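Local coordinates for protein thiosulfate reductase (Thermus thermophilus, PDB 2VPZ) that probably acts as a molybdenum oxidoreductase that reduces thiosulfate or polysulfide, using two molybdopterin guanine dinucleotides and a [4Fe-4S] cluster, at residues 435-439 and 440-444; 474-477 and 478-481; 306-309 and 310-313; 203-207 and 208-212; 659-662 and 663-667. All coordinates share one frame; numbering follows the deposited sequence.

Interaction 1. Residues 435-439 and 440-444; sequences LFAYG and INLFH. With MGD (2-amino-5,6-dimercapto-7-methyl-3,7,8a,9-tetrahydro-8-oxa-1,3,9,10-tetraaza-anthracen-4-one guanosine dinucleotide), chain H.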
# COMPACT_ATOMS: atom_id res chain seq x y z
N LEU A 435 48.80 -1.78 39.53
CA LEU A 435 47.45 -2.01 38.96
C LEU A 435 47.44 -3.03 37.80
O LEU A 435 48.31 -3.00 36.91
CB LEU A 435 46.80 -0.71 38.39
CG LEU A 435 45.49 -0.81 37.54
CD1 LEU A 435 44.28 -1.16 38.45
CD2 LEU A 435 45.21 0.49 36.74
N PHE A 436 46.45 -3.92 37.84
CA PHE A 436 46.16 -4.93 36.81
C PHE A 436 44.88 -4.49 36.06
O PHE A 436 43.93 -4.00 36.69
CB PHE A 436 45.86 -6.33 37.40
CG PHE A 436 47.07 -7.18 37.63
CD1 PHE A 436 47.95 -6.89 38.66
CD2 PHE A 436 47.33 -8.28 36.80
CE1 PHE A 436 49.11 -7.67 38.88
CE2 PHE A 436 48.48 -9.08 37.00
CZ PHE A 436 49.37 -8.77 38.04
N ALA A 437 44.88 -4.65 34.74
CA ALA A 437 43.73 -4.37 33.87
C ALA A 437 43.51 -5.61 33.01
O ALA A 437 44.19 -5.85 32.00
CB ALA A 437 44.01 -3.13 32.93
N TYR A 438 42.57 -6.44 33.46
CA TYR A 438 42.25 -7.66 32.71
C TYR A 438 41.04 -7.34 31.78
O TYR A 438 39.93 -7.20 32.28
CB TYR A 438 41.91 -8.83 33.65
CG TYR A 438 41.44 -10.05 32.89
CD1 TYR A 438 42.35 -10.85 32.18
CD2 TYR A 438 40.07 -10.33 32.74
CE1 TYR A 438 41.93 -11.88 31.34
CE2 TYR A 438 39.62 -11.37 31.92
CZ TYR A 438 40.56 -12.14 31.22
OH TYR A 438 40.15 -13.15 30.37
N GLY A 439 41.27 -7.21 30.47
CA GLY A 439 40.21 -6.91 29.51
C GLY A 439 39.20 -5.85 29.92
O GLY A 439 37.99 -6.07 29.93
N ILE A 440 39.69 -4.67 30.29
CA ILE A 440 38.80 -3.59 30.73
C ILE A 440 39.38 -2.30 30.12
O ILE A 440 40.58 -2.03 30.22
CB ILE A 440 38.70 -3.61 32.35
CG1 ILE A 440 37.63 -2.64 32.86
CG2 ILE A 440 40.08 -3.34 32.97
CD1 ILE A 440 38.10 -1.19 33.01
N ASN A 441 38.55 -1.52 29.44
CA ASN A 441 38.99 -0.32 28.72
C ASN A 441 39.19 0.91 29.64
O ASN A 441 38.29 1.72 29.83
CB ASN A 441 37.99 -0.02 27.58
CG ASN A 441 38.67 0.51 26.31
OD1 ASN A 441 38.38 0.06 25.19
ND2 ASN A 441 39.57 1.47 26.48
N LEU A 442 40.40 1.06 30.20
CA LEU A 442 40.70 2.18 31.09
C LEU A 442 40.32 3.57 30.54
O LEU A 442 39.76 4.41 31.26
CB LEU A 442 42.18 2.17 31.54
CG LEU A 442 42.72 0.97 32.33
CD1 LEU A 442 44.21 1.20 32.71
CD2 LEU A 442 41.85 0.71 33.59
N PHE A 443 40.62 3.84 29.26
CA PHE A 443 40.32 5.14 28.65
C PHE A 443 38.92 5.33 28.01
O PHE A 443 38.59 6.43 27.57
CB PHE A 443 41.42 5.52 27.62
CG PHE A 443 42.86 5.56 28.18
CD1 PHE A 443 43.97 5.48 27.32
CD2 PHE A 443 43.10 5.65 29.56
CE1 PHE A 443 45.29 5.50 27.81
CE2 PHE A 443 44.43 5.67 30.08
CZ PHE A 443 45.52 5.59 29.20
N HIS A 444 38.08 4.29 27.93
CA HIS A 444 36.74 4.45 27.36
C HIS A 444 35.60 4.11 28.35
O HIS A 444 34.47 4.59 28.20
CB HIS A 444 36.56 3.63 26.03
CG HIS A 444 37.31 4.14 24.83
ND1 HIS A 444 36.70 4.82 23.82
CD2 HIS A 444 38.61 4.08 24.51
CE1 HIS A 444 37.60 5.18 22.92
NE2 HIS A 444 38.77 4.74 23.33
PB MGD H . 35.10 -2.60 26.12
O1B MGD H . 35.22 -1.24 25.50
O2B MGD H . 34.58 -3.74 25.30
O3B MGD H . 34.35 -2.31 27.52
O3A MGD H . 33.26 -1.80 29.72
PA MGD H . 34.40 -2.72 29.08
O1A MGD H . 34.12 -4.22 29.04
O2A MGD H . 35.68 -2.22 29.64
O5' MGD H . 36.52 -3.07 26.61
C5' MGD H . 36.92 -4.44 26.54
C4' MGD H . 38.45 -4.44 26.64
O4' MGD H . 38.70 -5.83 26.81
C3' MGD H . 39.18 -4.02 25.40
O3' MGD H . 40.48 -3.59 25.84
C2' MGD H . 39.26 -5.35 24.62
O2' MGD H . 40.34 -5.25 23.73
C1' MGD H . 39.51 -6.38 25.73
N9 MGD H . 39.13 -7.82 25.48
C8 MGD H . 38.11 -8.27 24.75
N7 MGD H . 38.00 -9.61 24.74
C5 MGD H . 38.97 -10.10 25.54
C6 MGD H . 39.43 -11.46 26.06
O6 MGD H . 38.89 -12.56 25.69
N1 MGD H . 40.50 -11.45 26.93
C2 MGD H . 41.14 -10.31 27.34
N2 MGD H . 42.21 -10.32 28.20
N3 MGD H . 40.73 -9.11 26.91
C4 MGD H . 39.70 -8.90 26.03
C10 MGD H . 31.87 -2.22 29.78
C11 MGD H . 31.15 -1.27 30.67
O11 MGD H . 31.59 0.03 30.28
C12 MGD H . 29.67 -1.33 30.71
S12 MGD H . 28.83 -2.81 30.93
C13 MGD H . 28.91 -0.24 30.65
S13 MGD H . 27.24 -0.20 30.64
C14 MGD H . 29.36 1.11 30.63
N15 MGD H . 29.01 1.71 29.31
C16 MGD H . 29.60 2.94 29.09
C17 MGD H . 29.09 4.01 28.24
O17 MGD H . 28.03 3.86 27.56
N18 MGD H . 29.77 5.16 28.21
C19 MGD H . 30.90 5.38 28.91
N19 MGD H . 31.61 6.54 28.80
N20 MGD H . 31.38 4.44 29.72
C21 MGD H . 30.83 3.23 29.85
N22 MGD H . 31.40 2.30 30.62
C23 MGD H . 30.83 1.04 30.95
O HOH W 1 42.82 -4.63 29.18
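The guanine N2 of one bound molybdopterin guanine dinucleotide sits obliquely to the Tyr438 ring, 3.5 Å from Tyr438 CE1, and the ring of Phe152 stacks on the tyrosine. At the far end its OH hydrogen-bonds to Glu482, whose OE1 also holds the cofactor. Its CB leaves on the side away from 440-444, and with CG anti to the backbone N (chi1 174°) the ring is set beside the guanine amino group. A leucine here would probably leave Glu482 without its hydroxyl mate and Phe152 without a ring to stack on. Across the bend the contact is apolar: Ala437 CB meets Ile440 CG2 at 3.9 Å, and Leu435 CD2 reaches Leu442 CD1 at 4.2 Å. Gly439 takes a positive phi of 43°, and a CB on it would collide with the guanine N3. The chain then follows the diphosphate, where Asn441 N, at the centre of an inverse gamma turn, donates almost straight (171°) to MGD O2A at 3.0 Å. A loop leaving the C-terminal end of a parallel strand to grip a nucleotide diphosphate through backbone N-H is characteristic of Rossmann-like dinucleotide sites, here a cofactor pocket of the molybdopterin oxidoreductase fold.

Interaction 2. Residues 474-477 and 478-481; sequences MWAD and VILP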
# COMPACT_ATOMS: atom_id res chain seq x y z
N MET A 474 48.97 0.05 25.68
CA MET A 474 50.28 0.57 25.34
C MET A 474 50.82 1.65 26.32
O MET A 474 51.68 2.46 25.97
CB MET A 474 50.33 1.06 23.87
CG MET A 474 49.68 0.10 22.85
SD MET A 474 50.33 -1.60 22.92
CE MET A 474 52.06 -1.35 22.34
N TRP A 475 50.28 1.67 27.54
CA TRP A 475 50.78 2.54 28.64
C TRP A 475 51.32 1.61 29.73
O TRP A 475 51.74 2.08 30.79
CB TRP A 475 49.68 3.39 29.27
CG TRP A 475 49.44 4.70 28.60
CD1 TRP A 475 49.15 4.92 27.28
CD2 TRP A 475 49.46 6.00 29.22
NE1 TRP A 475 48.99 6.26 27.04
CE2 TRP A 475 49.17 6.95 28.22
CE3 TRP A 475 49.68 6.44 30.53
CZ2 TRP A 475 49.11 8.33 28.48
CZ3 TRP A 475 49.63 7.81 30.80
CH2 TRP A 475 49.33 8.74 29.77
N ALA A 476 51.32 0.31 29.48
CA ALA A 476 51.76 -0.67 30.48
C ALA A 476 53.25 -1.11 30.57
O ALA A 476 53.97 -1.07 29.55
CB ALA A 476 50.88 -1.97 30.32
N ASP A 477 53.71 -1.45 31.78
CA ASP A 477 55.05 -2.05 32.00
C ASP A 477 54.54 -3.54 31.84
O ASP A 477 53.76 -3.99 32.66
CB ASP A 477 55.60 -1.95 33.47
CG ASP A 477 55.16 -0.71 34.22
OD1 ASP A 477 55.33 0.39 33.66
OD2 ASP A 477 54.66 -0.84 35.37
N VAL A 478 54.96 -4.28 30.82
CA VAL A 478 54.43 -5.64 30.61
C VAL A 478 52.97 -5.72 30.12
O VAL A 478 52.00 -5.31 30.81
CB VAL A 478 54.50 -6.64 31.86
CG1 VAL A 478 54.66 -8.10 31.37
CG2 VAL A 478 55.62 -6.29 32.83
N ILE A 479 52.86 -6.26 28.91
CA ILE A 479 51.63 -6.52 28.15
C ILE A 479 51.63 -8.05 28.02
O ILE A 479 52.62 -8.62 27.58
CB ILE A 479 51.70 -5.89 26.69
CG1 ILE A 479 51.71 -4.37 26.74
CG2 ILE A 479 50.51 -6.41 25.84
CD1 ILE A 479 52.35 -3.67 25.51
N LEU A 480 50.54 -8.73 28.39
CA LEU A 480 50.45 -10.20 28.25
C LEU A 480 49.32 -10.53 27.24
O LEU A 480 48.15 -10.18 27.49
CB LEU A 480 50.20 -10.87 29.63
CG LEU A 480 51.12 -10.47 30.81
CD1 LEU A 480 50.69 -11.18 32.11
CD2 LEU A 480 52.60 -10.79 30.48
N PRO A 481 49.64 -11.20 26.09
CA PRO A 481 48.59 -11.55 25.11
C PRO A 481 47.68 -12.73 25.46
O PRO A 481 48.17 -13.88 25.50
CB PRO A 481 49.36 -11.72 23.80
CG PRO A 481 50.72 -12.25 24.24
CD PRO A 481 50.97 -11.62 25.62
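Met474 and Ile479 make a local apolar contact across the bend that leads into strand 479-481, an outermost strand, within this chain, of a five-stranded parallel sheet in the molybdopterin oxidoreductase fold. No hydrogen bond crosses the bend, and the contact is one of packing. Met474 starts out away from the strand, then curls back through two bends (chi2 -54°, chi3 -67°), which brings both its sulfur and its methyl to the end of Ile479: SD and CE each lie 3.9 Å from Ile479 CD1. The two chains cross obliquely. Ala476 points its CB toward the strand, loosely approaching Ile479 CG1 at 4.4 Å. Asp477 turns its carboxylate the other way. Its OD1 is salt-bridged to Arg101 and Arg107, and its OD2 accepts a hydrogen bond from the backbone N of Tyr462, which engages both oxygens and, together with the packing of Ala476 on Tyr462 and Ala464, ties the bend to the neighbouring strand 462-466. Val478 directs its side chain onto helix 117-134, against Ala120, His123 and Ile124. Its backbone is unusual for a beta-branched residue, with phi at +71°, which brings Val478 CB to 2.9 Å from the preceding carbonyl oxygen, Asp477 O; Val478 O in turn lies 3.6 Å from Ala476 CB.

Interaction 3. Residues 306-309 and 310-313; sequences EIPA and QVIR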
# COMPACT_ATOMS: atom_id res chain seq x y z
N GLU A 306 7.06 17.61 31.54
CA GLU A 306 6.67 18.20 30.28
C GLU A 306 5.75 17.33 29.45
O GLU A 306 5.48 17.61 28.28
CB GLU A 306 7.90 18.62 29.51
CG GLU A 306 8.34 20.02 29.84
CD GLU A 306 9.44 20.49 28.93
OE1 GLU A 306 9.48 20.00 27.79
OE2 GLU A 306 10.25 21.33 29.37
N ILE A 307 5.29 16.25 30.07
CA ILE A 307 4.33 15.31 29.50
C ILE A 307 2.96 15.81 30.02
O ILE A 307 2.83 16.04 31.23
CB ILE A 307 4.60 13.87 30.04
CG1 ILE A 307 5.91 13.33 29.48
CG2 ILE A 307 3.37 12.95 29.78
CD1 ILE A 307 6.50 12.26 30.37
N PRO A 308 1.93 15.98 29.13
CA PRO A 308 0.62 16.46 29.62
C PRO A 308 0.01 15.64 30.80
O PRO A 308 0.22 14.42 30.87
CB PRO A 308 -0.27 16.44 28.36
CG PRO A 308 0.70 16.41 27.18
CD PRO A 308 1.87 15.58 27.72
N ALA A 309 -0.73 16.27 31.71
CA ALA A 309 -1.33 15.55 32.85
C ALA A 309 -2.33 14.42 32.49
O ALA A 309 -2.41 13.43 33.22
CB ALA A 309 -1.97 16.54 33.85
N GLN A 310 -3.07 14.56 31.38
CA GLN A 310 -4.06 13.55 30.91
C GLN A 310 -3.30 12.27 30.52
O GLN A 310 -3.66 11.15 30.94
CB GLN A 310 -4.91 14.07 29.72
CG GLN A 310 -5.98 13.09 29.15
CD GLN A 310 -7.15 12.74 30.11
OE1 GLN A 310 -6.94 12.23 31.22
NE2 GLN A 310 -8.39 13.02 29.67
N VAL A 311 -2.24 12.44 29.73
CA VAL A 311 -1.36 11.35 29.33
C VAL A 311 -0.80 10.65 30.60
O VAL A 311 -0.88 9.43 30.69
CB VAL A 311 -0.19 11.86 28.42
CG1 VAL A 311 0.82 10.73 28.12
CG2 VAL A 311 -0.77 12.43 27.13
N ILE A 312 -0.30 11.38 31.60
CA ILE A 312 0.22 10.72 32.83
C ILE A 312 -0.83 9.81 33.53
O ILE A 312 -0.51 8.69 33.98
CB ILE A 312 0.83 11.75 33.84
CG1 ILE A 312 1.97 12.52 33.15
CG2 ILE A 312 1.24 11.01 35.15
CD1 ILE A 312 2.74 13.55 33.97
N ARG A 313 -2.06 10.30 33.60
CA ARG A 313 -3.23 9.59 34.14
C ARG A 313 -3.63 8.35 33.33
O ARG A 313 -3.78 7.25 33.88
CB ARG A 313 -4.44 10.52 34.20
CG ARG A 313 -4.67 11.04 35.56
CD ARG A 313 -5.97 11.74 35.78
NE ARG A 313 -5.69 12.67 36.85
CZ ARG A 313 -5.35 13.94 36.67
NH1 ARG A 313 -5.29 14.44 35.44
NH2 ARG A 313 -4.97 14.66 37.71
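Ile307 lies across both Val311 and Ile312 at about a right angle, its CG2 methyl touching the two at once: it is 3.8 Å from Val311 CG1 and 3.7 Å from Ile312 CG1. That methyl can face the first turn of the helix because it sits anti to the backbone N of Ile307, while CG1 lies anti to the carbonyl carbon (chi1 -69°). Pro308 is the N-cap of helix 309-320, so Ile307, just before the cap, and Ile312, four residues after it, make the contact known as a hydrophobic staple. The proline ring lies alongside Val311, pointing the same way, with Pro308 CD 4.2 Å from Val311 CG2. Under these side chains the first helical bonds close. Ile312 N donates to Pro308 O at 3.2 Å, in the carbonyl plane and nearly straight (163°). Arg313 N donates to Ala309 O, also at 3.2 Å, though tilted out of that carbonyl's plane. Ile312 CG1 packs close on the same Pro308 carbonyl, 3.4 Å from its O. Arg313 runs extended from CG to NE and returns past Ala309, its guanidinium oblique to Ala309 O; NH2 forms a salt bridge with Glu299. Ala309, the first residue of the helix, has a weak hydrogen bond from its N to Glu302 OE2. The first turn of helix 309-320 packs against helix 298-305, where Ile312 leans on Ala301 and Thr305; Ile312 also shares Leu260 of helix 257-270 with Ile307, while Ile307 and Val311 both pack on Leu250 of strand 248-250.

Interaction 4. Residues 203-207 and 208-212; sequences IVLIG and HHIGE. With MGD (2-amino-5,6-dimercapto-7-methyl-3,7,8a,9-tetrahydro-8-oxa-1,3,9,10-tetraaza-anthracen-4-one guanosine dinucleotide), chain I.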
# COMPACT_ATOMS: atom_id res chain seq x y z
N ILE A 203 3.63 -3.17 28.37
CA ILE A 203 5.02 -2.99 28.80
C ILE A 203 5.52 -1.52 28.80
O ILE A 203 5.38 -0.83 27.78
CB ILE A 203 5.97 -3.86 27.87
CG1 ILE A 203 5.59 -5.33 27.97
CG2 ILE A 203 7.46 -3.63 28.23
CD1 ILE A 203 6.32 -6.22 26.95
N VAL A 204 6.08 -1.04 29.90
CA VAL A 204 6.59 0.34 29.93
C VAL A 204 8.12 0.39 30.06
O VAL A 204 8.70 -0.04 31.08
CB VAL A 204 5.91 1.21 31.08
CG1 VAL A 204 6.41 2.67 31.00
CG2 VAL A 204 4.36 1.17 30.94
N LEU A 205 8.76 0.90 29.01
CA LEU A 205 10.22 1.05 28.89
C LEU A 205 10.69 2.46 29.21
O LEU A 205 10.28 3.44 28.55
CB LEU A 205 10.71 0.67 27.46
CG LEU A 205 10.31 -0.73 26.94
CD1 LEU A 205 10.82 -0.95 25.51
CD2 LEU A 205 10.86 -1.82 27.90
N ILE A 206 11.51 2.59 30.24
CA ILE A 206 12.09 3.85 30.61
C ILE A 206 13.61 3.90 30.21
O ILE A 206 14.46 3.37 30.92
CB ILE A 206 11.85 4.17 32.17
CG1 ILE A 206 10.35 4.31 32.45
CG2 ILE A 206 12.64 5.44 32.60
CD1 ILE A 206 9.97 4.94 33.80
N GLY A 207 13.92 4.47 29.04
CA GLY A 207 15.27 4.62 28.54
C GLY A 207 15.98 3.38 28.05
O GLY A 207 17.11 3.31 27.57
N HIS A 208 15.23 2.31 28.22
CA HIS A 208 15.58 0.92 27.88
C HIS A 208 15.51 0.91 26.31
O HIS A 208 14.42 0.82 25.75
CB HIS A 208 14.42 0.06 28.54
CG HIS A 208 14.75 -1.37 28.90
ND1 HIS A 208 15.59 -2.18 28.18
CD2 HIS A 208 14.23 -2.16 29.85
CE1 HIS A 208 15.57 -3.40 28.67
NE2 HIS A 208 14.74 -3.41 29.69
N HIS A 209 16.61 1.02 25.57
CA HIS A 209 16.52 0.96 24.11
C HIS A 209 16.72 -0.48 23.54
O HIS A 209 17.86 -0.96 23.46
CB HIS A 209 17.51 1.99 23.43
CG HIS A 209 18.96 1.85 23.77
ND1 HIS A 209 19.95 2.50 23.07
CD2 HIS A 209 19.58 1.14 24.71
CE1 HIS A 209 21.13 2.18 23.57
NE2 HIS A 209 20.93 1.35 24.57
N ILE A 210 15.64 -1.18 23.21
CA ILE A 210 15.69 -2.56 22.67
C ILE A 210 15.64 -2.53 21.14
O ILE A 210 14.72 -1.98 20.51
CB ILE A 210 14.55 -3.51 23.23
CG1 ILE A 210 14.76 -3.81 24.72
CG2 ILE A 210 14.56 -4.83 22.41
CD1 ILE A 210 13.49 -4.32 25.46
N GLY A 211 16.66 -3.12 20.54
CA GLY A 211 16.79 -3.11 19.10
C GLY A 211 18.10 -2.41 18.75
O GLY A 211 18.67 -2.68 17.68
N GLU A 212 18.57 -1.49 19.60
CA GLU A 212 19.87 -0.81 19.44
C GLU A 212 20.79 -1.60 20.42
O GLU A 212 21.91 -2.01 20.05
CB GLU A 212 19.77 0.71 19.77
CG GLU A 212 19.15 1.48 18.58
CD GLU A 212 18.60 2.86 18.93
OE1 GLU A 212 17.62 2.92 19.71
OE2 GLU A 212 19.13 3.87 18.41
PB MGD I . 19.64 2.99 28.70
O1B MGD I . 20.68 3.91 29.21
O2B MGD I . 18.49 2.67 29.51
O3B MGD I . 20.62 1.77 28.34
O3A MGD I . 21.70 -0.22 27.19
PA MGD I . 20.45 0.21 28.05
O1A MGD I . 20.56 -0.64 29.22
O2A MGD I . 19.24 -0.04 27.28
O5' MGD I . 19.09 3.51 27.34
C5' MGD I . 19.73 4.31 26.35
C4' MGD I . 18.58 5.24 25.99
O4' MGD I . 18.45 6.01 27.17
C3' MGD I . 18.78 6.27 24.86
O3' MGD I . 17.67 6.26 23.92
C2' MGD I . 18.82 7.65 25.56
O2' MGD I . 17.96 8.55 24.87
C1' MGD I . 18.07 7.36 26.84
N9 MGD I . 18.04 8.39 27.91
C8 MGD I . 19.02 9.31 28.20
N7 MGD I . 18.66 10.12 29.24
C5 MGD I . 17.42 9.73 29.62
C6 MGD I . 16.42 10.21 30.59
O6 MGD I . 16.76 11.13 31.34
N1 MGD I . 15.25 9.59 30.69
C2 MGD I . 14.90 8.57 29.85
N2 MGD I . 13.67 7.96 29.98
N3 MGD I . 15.76 8.07 28.92
C4 MGD I . 17.01 8.59 28.75
C10 MGD I . 23.02 -0.50 27.59
C11 MGD I . 23.08 -1.99 27.69
O11 MGD I . 22.98 -2.53 26.37
C12 MGD I . 24.25 -2.51 28.56
S12 MGD I . 24.53 -1.93 30.12
C13 MGD I . 25.13 -3.49 28.14
S13 MGD I . 26.32 -4.10 29.19
C14 MGD I . 25.04 -4.05 26.74
N15 MGD I . 26.00 -3.59 25.81
C16 MGD I . 25.76 -3.62 24.46
C17 MGD I . 26.74 -3.19 23.40
O17 MGD I . 27.90 -2.82 23.74
N18 MGD I . 26.39 -3.29 22.07
C19 MGD I . 25.12 -3.68 21.77
N19 MGD I . 24.80 -3.69 20.49
N20 MGD I . 24.14 -4.06 22.65
C21 MGD I . 24.45 -4.07 23.98
N22 MGD I . 23.57 -4.39 24.91
C23 MGD I . 23.62 -3.88 26.24
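Leu205 reaches from the end of strand 202-206 over to His208 and Ile210: its CB and both methyls meet the loop. Its CB lies 3.9 Å from His208 CB. From CG, directed anti to the carbonyl carbon (chi1 -55°), the methyls part: CD2 comes obliquely to the imidazole, 3.9 Å from His208 CD2, and CD1 ends 4.3 Å from Ile210 CD1. Val232 and Val234 of the next strand also pack on this leucine, and Ile210 continues the apolar layer onto Leu219 and Phe222 of helix 216-227. Between strand and loop stands Gly207, with positive phi (73°); a CB on it would run into the cofactor's guanine N3. His209 faces the bound molybdopterin guanine dinucleotide. With CG between the backbone N and the carbonyl carbon (chi1 57°), its ring lies under the ribose methylene, C5' being over the ring centre and 3.6 Å from His209 CG. At the ring edge, in plane, His209 NE2 donates to the ester oxygen O3A at 3.1 Å in a bent bond. Some cofactor atoms beside Gly207 and His209 are modelled too close, so the fine placing of the diphosphate is doubtful. A valine in place of His209 would probably leave O3A without its imidazole donor and take away the flat ring packed against C5'. Glu212 is salt-bridged to Arg238, itself a hydrogen-bonding partner of this cofactor. Such a loop, leaving a parallel strand at its C-terminal end and passing the diphosphate, is consistent with the Rossmann-like nucleotide sites of this family and forms part of the second cofactor pocket.

Interaction 5. Residues 659-662 and 663-667; sequences LGLK and EGDYV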
# COMPACT_ATOMS: atom_id res chain seq x y z
N LEU A 659 21.94 26.81 13.40
CA LEU A 659 23.40 26.67 13.32
C LEU A 659 23.45 26.62 11.74
O LEU A 659 22.42 26.76 11.13
CB LEU A 659 23.85 25.35 13.99
CG LEU A 659 23.40 25.32 15.48
CD1 LEU A 659 23.97 24.11 16.22
CD2 LEU A 659 23.84 26.62 16.18
N GLY A 660 24.59 26.50 11.06
CA GLY A 660 24.49 26.47 9.60
C GLY A 660 24.93 25.10 9.13
O GLY A 660 25.83 24.95 8.28
N LEU A 661 24.28 24.07 9.66
CA LEU A 661 24.67 22.67 9.40
C LEU A 661 23.76 21.82 8.53
O LEU A 661 22.55 21.83 8.71
CB LEU A 661 24.87 21.97 10.77
CG LEU A 661 25.76 22.68 11.82
CD1 LEU A 661 25.56 22.09 13.24
CD2 LEU A 661 27.24 22.60 11.38
N LYS A 662 24.29 21.08 7.58
CA LYS A 662 23.42 20.23 6.79
C LYS A 662 23.82 18.76 6.78
O LYS A 662 24.77 18.34 7.46
CB LYS A 662 23.15 20.78 5.39
CG LYS A 662 24.32 21.46 4.68
CD LYS A 662 23.87 22.71 3.90
CE LYS A 662 23.42 23.84 4.85
NZ LYS A 662 22.67 24.95 4.16
N GLU A 663 23.11 17.97 5.99
CA GLU A 663 23.31 16.55 5.90
C GLU A 663 24.71 15.92 5.92
O GLU A 663 25.01 15.06 6.76
CB GLU A 663 22.49 15.97 4.76
CG GLU A 663 21.57 14.85 5.19
CD GLU A 663 20.13 15.08 4.75
OE1 GLU A 663 19.94 15.43 3.56
OE2 GLU A 663 19.21 14.91 5.59
N GLY A 664 25.59 16.33 5.03
CA GLY A 664 26.92 15.72 5.04
C GLY A 664 28.03 16.44 5.80
O GLY A 664 29.18 16.10 5.65
N ASP A 665 27.68 17.43 6.60
CA ASP A 665 28.70 18.18 7.36
C ASP A 665 29.34 17.42 8.51
O ASP A 665 28.81 16.42 8.99
CB ASP A 665 28.13 19.49 7.92
CG ASP A 665 27.76 20.51 6.85
OD1 ASP A 665 28.03 20.25 5.66
OD2 ASP A 665 27.19 21.58 7.22
N TYR A 666 30.50 17.91 8.94
CA TYR A 666 31.24 17.36 10.06
C TYR A 666 31.31 18.44 11.11
O TYR A 666 31.10 19.63 10.83
CB TYR A 666 32.61 16.86 9.66
CG TYR A 666 32.49 15.48 9.08
CD1 TYR A 666 31.97 15.28 7.80
CD2 TYR A 666 32.80 14.35 9.85
CE1 TYR A 666 31.77 14.02 7.28
CE2 TYR A 666 32.60 13.06 9.36
CZ TYR A 666 32.08 12.90 8.06
OH TYR A 666 31.88 11.63 7.57
N VAL A 667 31.62 18.03 12.33
CA VAL A 667 31.62 18.98 13.44
C VAL A 667 32.55 18.48 14.57
O VAL A 667 32.83 17.28 14.65
CB VAL A 667 30.13 19.04 13.99
CG1 VAL A 667 30.12 18.85 15.50
CG2 VAL A 667 29.42 20.34 13.57
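From Lys662 to Asp665 the chain folds into a type I beta turn, closed by Asp665 N donating to Lys662 O at 3.2 Å, the donor standing well above the plane of that carbonyl. The Asp665 side chain adds a second bond. With CG directed anti to its carbonyl carbon (chi1 -66°), the carboxylate swings back over the first arm and its OD2 accepts the backbone N-H of Lys662 at 3.0 Å in a nearly straight bond (167°). The N-H comes from above the carboxylate plane, 69° out of it. Lys662 and Asp665 are therefore bonded twice, N-H of each to an oxygen of the other, which closes the turn twice and holds the carboxylate over the first arm. OD2 also rests 3.5 Å from Leu661 CA. The aliphatic start of Lys662 passes the same oxygen, with CG 3.8 Å from OD2, but its ammonium leads off and the charged ends do not meet; Lys743 offers OD2 only a long, weak ion pair. Flanking the turn, Leu661 before it and Val667 after it cross at about a right angle, Leu661 CD2 touching Val667 CG2 at 3.8 Å. The turn joins helix 653-658 to strand 666-671 of a mixed sheet in the molybdopterin dinucleotide-binding domain. Leu661 and Val667 both pack on Leu741 of strand 738-744, and Asp665 and Val667 bond through their backbones to Val682 and Val680 of strand 676-683.

Overall arrangement
From the N terminus, the contacts follow one another in the order 4, 3, 1, 2 and 5, none nested in or crossing another. Interaction 4 bends the chain after strand 202-206 of the four-stranded parallel sheet; interaction 3 starts helix 309-320 beside strand 248-250 of that sheet, the two centres about 20 Å apart. Interactions 1 and 2 lie at strands 435-438 and 479-481 of the five-stranded parallel sheet, on the other side of the chain's centre, and touch, Phe443 CE1 lying 3.9 Å from Trp475 NE1. Interactions 1 and 4 line the pockets of the two cofactors, one on each sheet. Interaction 5 closes a turn in the later dinucleotide-binding domain, its nearest atoms about 15 Å from those of interaction 1.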